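Local coordinates for protein alpha-1,3-glucanase (Paenibacillus glycanilyticus, PDB 6K0P) that probably hydrolyses alpha-1,3-glucan as a glycoside hydrolase family 87 enzyme, and holds nigerose sugars in this complex of its catalytic domain, at residues A[109-114]-A[130-135]; A[120-125]-A[278-283]. The protein carries 1 engineered substitution. All coordinates share one frame; numbering follows the deposited sequence. Where two conformers were deposited one is given.

Contact 1 (A[109-114]-A[130-135])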
# COMPACT_ATOMS: atom_id res chain seq x y z
N TYR A 109 8.96 13.37 5.26
CA TYR A 109 9.57 13.70 6.55
C TYR A 109 8.55 13.74 7.68
O TYR A 109 7.97 14.80 7.97
CB TYR A 109 10.42 14.98 6.48
CG TYR A 109 11.69 14.80 5.66
CD1 TYR A 109 11.65 14.81 4.27
CD2 TYR A 109 12.91 14.61 6.29
CE1 TYR A 109 12.80 14.63 3.53
CE2 TYR A 109 14.06 14.43 5.54
CZ TYR A 109 14.00 14.45 4.17
OH TYR A 109 15.14 14.28 3.42
N LEU A 110 8.31 12.59 8.30
CA LEU A 110 7.42 12.46 9.45
C LEU A 110 8.28 12.02 10.62
O LEU A 110 9.14 11.15 10.47
CB LEU A 110 6.30 11.44 9.15
CG LEU A 110 5.11 11.89 8.29
CD1 LEU A 110 4.31 12.98 9.00
CD2 LEU A 110 5.51 12.36 6.88
N TYR A 111 8.05 12.61 11.79
CA TYR A 111 9.02 12.54 12.88
C TYR A 111 8.55 11.65 14.03
O TYR A 111 7.36 11.64 14.37
CB TYR A 111 9.37 13.96 13.38
CG TYR A 111 10.10 14.74 12.33
CD1 TYR A 111 9.41 15.45 11.37
CD2 TYR A 111 11.49 14.74 12.26
CE1 TYR A 111 10.06 16.15 10.37
CE2 TYR A 111 12.16 15.45 11.27
CZ TYR A 111 11.43 16.15 10.32
OH TYR A 111 12.06 16.85 9.32
N ALA A 112 9.49 10.91 14.60
CA ALA A 112 9.24 10.04 15.74
C ALA A 112 10.59 9.74 16.39
O ALA A 112 11.59 10.42 16.11
CB ALA A 112 8.52 8.76 15.31
N THR A 113 10.63 8.73 17.24
CA THR A 113 11.87 8.21 17.80
C THR A 113 11.81 6.70 17.73
O THR A 113 10.73 6.12 17.56
CB THR A 113 12.06 8.64 19.27
OG1 THR A 113 11.17 7.89 20.10
CG2 THR A 113 11.80 10.14 19.45
N PRO A 114 12.95 6.02 17.87
CA PRO A 114 12.93 4.54 17.79
C PRO A 114 11.98 3.88 18.77
O PRO A 114 11.46 2.79 18.47
CB PRO A 114 14.39 4.16 18.05
CG PRO A 114 15.15 5.32 17.50
CD PRO A 114 14.34 6.53 17.87
N LEU A 130 14.14 14.13 17.79
CA LEU A 130 13.27 13.42 16.85
C LEU A 130 14.05 13.01 15.61
O LEU A 130 14.90 13.76 15.12
CB LEU A 130 12.09 14.29 16.46
CG LEU A 130 11.12 14.67 17.58
CD1 LEU A 130 9.99 15.53 17.05
CD2 LEU A 130 10.58 13.42 18.26
N THR A 131 13.75 11.81 15.11
CA THR A 131 14.32 11.28 13.88
C THR A 131 13.29 11.45 12.76
O THR A 131 12.09 11.29 12.98
CB THR A 131 14.65 9.80 14.07
OG1 THR A 131 15.67 9.67 15.07
CG2 THR A 131 15.14 9.15 12.77
N ALA A 132 13.78 11.75 11.56
CA ALA A 132 12.92 11.82 10.37
C ALA A 132 12.72 10.43 9.77
O ALA A 132 13.68 9.68 9.59
CB ALA A 132 13.57 12.72 9.32
N TYR A 133 11.47 10.12 9.44
CA TYR A 133 11.07 8.90 8.75
C TYR A 133 10.24 9.30 7.54
O TYR A 133 9.92 10.48 7.35
CB TYR A 133 10.22 8.02 9.68
CG TYR A 133 10.93 7.59 10.94
CD1 TYR A 133 10.90 8.38 12.08
CD2 TYR A 133 11.63 6.39 10.99
CE1 TYR A 133 11.56 7.98 13.25
CE2 TYR A 133 12.30 5.99 12.14
CZ TYR A 133 12.25 6.79 13.26
OH TYR A 133 12.91 6.39 14.41
N TRP A 134 9.86 8.32 6.73
CA TRP A 134 9.00 8.55 5.57
C TRP A 134 9.63 9.60 4.64
O TRP A 134 9.05 10.65 4.34
CB TRP A 134 7.58 8.95 5.98
CG TRP A 134 6.81 7.90 6.73
CD1 TRP A 134 7.31 6.79 7.37
CD2 TRP A 134 5.39 7.85 6.89
NE1 TRP A 134 6.27 6.08 7.95
CE2 TRP A 134 5.09 6.71 7.66
CE3 TRP A 134 4.35 8.69 6.48
CZ2 TRP A 134 3.78 6.38 8.01
CZ3 TRP A 134 3.05 8.35 6.82
CH2 TRP A 134 2.78 7.20 7.58
N LEU A 135 10.83 9.27 4.18
CA LEU A 135 11.73 10.23 3.55
C LEU A 135 11.49 10.41 2.06
O LEU A 135 11.90 11.43 1.51
CB LEU A 135 13.18 9.77 3.76
CG LEU A 135 13.59 9.49 5.20
CD1 LEU A 135 14.92 8.75 5.24
CD2 LEU A 135 13.69 10.81 5.96
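Tyr133 N donates to Leu110 O at 2.7 Å, and Leu110 N returns a bond to Tyr133 O, so the two backbones grip each other twice at this hydrogen-bonded pair. Ala112 and Thr131 repeat the exchange further along, Ala112 N to Thr131 O and Thr131 N to Ala112 O. Just outside both strands, Tyr109 N adds a bond to Trp134 O. Together these bonds make a two-stranded antiparallel ribbon of 110-112 and 131-133, in the range of catalytic domain D1. Fifteen residues without helix or strand join its two segments. Tyr111 and Ala132 form the non-hydrogen-bonded pair. Ala132 CB touches two tyrosine rings, 3.6 Å from Tyr109 CD2 and 3.6 Å from Tyr111 CE2. Leu135 CD2 lies over one face of the Tyr109 ring, 4.0 Å from its centroid, in a CH-pi contact. The hydroxyl of Tyr109 bonds to Val81 O, and that of Tyr111 to Glu83. On the other face, Tyr133 CG is anti to its carbonyl carbon (chi1 -60°), and the ring runs back along the partner strand. Its edge meets the main chain of 110-112, and Tyr133 CE1 comes 3.8 Å from Ala112 CB. Leu110 CG packs obliquely against Trp134 CE3 at 3.8 Å. The main-chain N-H groups of Trp134 and Leu135 are both bonded to the carboxylate of Glu48.

Contact 2 (A[120-125]-A[278-283]). With GLC (alpha-D-glucopyranose), chain B.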
# COMPACT_ATOMS: atom_id res chain seq x y z
N LEU A 120 4.54 7.01 14.07
CA LEU A 120 4.92 7.15 12.66
C LEU A 120 3.73 7.61 11.83
O LEU A 120 2.67 6.96 11.84
CB LEU A 120 5.40 5.80 12.13
CG LEU A 120 6.84 5.37 12.31
CD1 LEU A 120 7.00 4.00 11.67
CD2 LEU A 120 7.80 6.38 11.70
N GLY A 121 3.92 8.71 11.11
CA GLY A 121 2.92 9.27 10.23
C GLY A 121 2.10 10.39 10.85
O GLY A 121 1.49 11.17 10.10
N TYR A 122 2.09 10.51 12.18
CA TYR A 122 1.22 11.47 12.85
C TYR A 122 1.83 12.85 13.02
O TYR A 122 1.08 13.84 13.12
CB TYR A 122 0.85 10.96 14.25
CG TYR A 122 -0.20 9.88 14.29
CD1 TYR A 122 -1.55 10.18 14.24
CD2 TYR A 122 0.17 8.54 14.39
CE1 TYR A 122 -2.52 9.18 14.29
CE2 TYR A 122 -0.78 7.54 14.44
CZ TYR A 122 -2.12 7.86 14.39
OH TYR A 122 -3.04 6.85 14.45
N ASP A 123 3.16 12.96 13.08
CA ASP A 123 3.81 14.19 13.54
C ASP A 123 4.72 14.74 12.45
O ASP A 123 5.77 14.17 12.15
CB ASP A 123 4.56 13.92 14.85
CG ASP A 123 3.65 13.35 15.93
OD1 ASP A 123 2.48 13.78 16.00
OD2 ASP A 123 4.09 12.46 16.70
N ASN A 124 4.32 15.88 11.87
CA ASN A 124 5.04 16.44 10.73
C ASN A 124 6.15 17.41 11.13
O ASN A 124 6.92 17.82 10.25
CB ASN A 124 4.06 17.13 9.76
CG ASN A 124 3.41 18.37 10.35
OD1 ASN A 124 4.08 19.32 10.74
ND2 ASN A 124 2.08 18.38 10.37
N ALA A 125 6.28 17.77 12.40
CA ALA A 125 7.27 18.81 12.68
C ALA A 125 8.55 18.23 13.26
O ALA A 125 8.50 17.35 14.12
CB ALA A 125 6.69 19.80 13.69
N ILE A 278 -0.56 16.33 5.22
CA ILE A 278 0.87 16.21 5.48
C ILE A 278 1.16 15.35 6.68
O ILE A 278 2.33 15.16 7.03
CB ILE A 278 1.55 17.59 5.60
CG1 ILE A 278 0.90 18.40 6.72
CG2 ILE A 278 1.45 18.33 4.26
CD1 ILE A 278 1.64 19.70 7.04
N ASN A 279 0.13 14.82 7.33
CA ASN A 279 0.29 13.86 8.41
C ASN A 279 -1.04 13.13 8.57
O ASN A 279 -2.06 13.52 7.99
CB ASN A 279 0.73 14.52 9.73
CG ASN A 279 -0.24 15.59 10.19
OD1 ASN A 279 -0.10 16.76 9.84
ND2 ASN A 279 -1.24 15.19 10.98
N ARG A 280 -1.00 12.07 9.35
CA ARG A 280 -2.19 11.27 9.62
C ARG A 280 -3.09 11.99 10.62
O ARG A 280 -2.60 12.59 11.59
CB ARG A 280 -1.76 9.92 10.19
CG ARG A 280 -2.89 8.97 10.50
CD ARG A 280 -2.32 7.62 10.92
NE ARG A 280 -3.37 6.69 11.30
CZ ARG A 280 -3.21 5.37 11.39
NH1 ARG A 280 -2.04 4.83 11.13
NH2 ARG A 280 -4.23 4.60 11.75
N VAL A 281 -4.39 11.91 10.37
CA VAL A 281 -5.43 12.35 11.30
C VAL A 281 -6.48 11.25 11.32
O VAL A 281 -6.90 10.78 10.26
CB VAL A 281 -6.05 13.69 10.87
CG1 VAL A 281 -7.05 14.18 11.93
CG2 VAL A 281 -4.97 14.74 10.62
N ASP A 282 -6.90 10.83 12.51
CA ASP A 282 -7.82 9.71 12.63
C ASP A 282 -9.24 10.24 12.79
O ASP A 282 -9.57 10.90 13.79
CB ASP A 282 -7.45 8.80 13.80
CG ASP A 282 -6.13 8.09 13.59
OD1 ASP A 282 -5.73 7.88 12.42
OD2 ASP A 282 -5.49 7.72 14.59
N GLY A 283 -10.08 9.94 11.80
CA GLY A 283 -11.43 10.44 11.73
C GLY A 283 -11.70 10.94 10.33
O GLY A 283 -12.23 10.22 9.48
C1 GLC B . -7.68 4.40 13.17
C2 GLC B . -9.13 4.72 13.48
C3 GLC B . -9.95 4.61 12.22
C4 GLC B . -9.35 5.47 11.12
C5 GLC B . -7.93 5.05 10.87
C6 GLC B . -7.20 5.97 9.89
O1 GLC B . -7.64 3.05 12.88
O2 GLC B . -9.55 3.82 14.52
O3 GLC B . -11.22 5.18 12.49
O4 GLC B . -10.07 5.34 9.92
O5 GLC B . -7.22 5.13 12.07
O6 GLC B . -7.23 7.32 10.23
O HOH W 1 0.52 5.93 10.40
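Arg280 crosses Tyr122 obliquely and can be followed outward from its backbone. Arg280 N donates to Gly121 O at 2.8 Å, and CB rests beside the same carbonyl. CG stands anti to the backbone N (chi1 -179°), and the chain stays extended to NE. This carries Arg280 CD over one face of the Tyr122 ring, 3.8 Å from the centroid. Arg280 NE forms a salt bridge with Asp282 OD1 at 2.9 Å, on the syn lone pair of OD1. The guanidinium lies nearly parallel to the ring, 16° apart, with Tyr122 OH over its face. NH1 pairs with Asp354 and meets a water that also bonds to Leu120 O. Arg280 NH2 donates to GLC O5, the ring oxygen of the bound glucose, at 3.1 Å. Asp282 divides its work: Asp282 OD2 accepts from Tyr122 OH at 2.6 Å, while OD1 also accepts from glucose O6. Tyr122, not itself bonded to this sugar unit, is placed as a second-shell residue, consistent with a part in positioning Arg280 and Asp282. Both segments are loops: 120-125 lies between strands 110-112 and 131-133 of domain D1, and 278-283 between strands 271-274 and 286-289 of the parallel beta-helix of domain D2.

How the contacts relate
Contact 2 hangs from contact 1, because 120-125 belongs to the long loop that joins the two strands of the ribbon. The centres are 11 Å apart, and the two touch directly. Tyr111 N probably bonds to Asp123 O at 2.8 Å. Leu120 CD2 packs 3.4 Å from Tyr133 CG, and Gly121 CA lies 3.4 Å from Trp134 CH2. The ribbon packs against the loop that meets 278-283. Contact 2 reaches the glycan pocket itself through Arg280, Val281 and Asp282, with Lys286 also bonded to the sugar. Contact 1 lies further from the sugar: the Trp134 side chain is about 10 Å from a bound glucose, nearest atom to nearest atom.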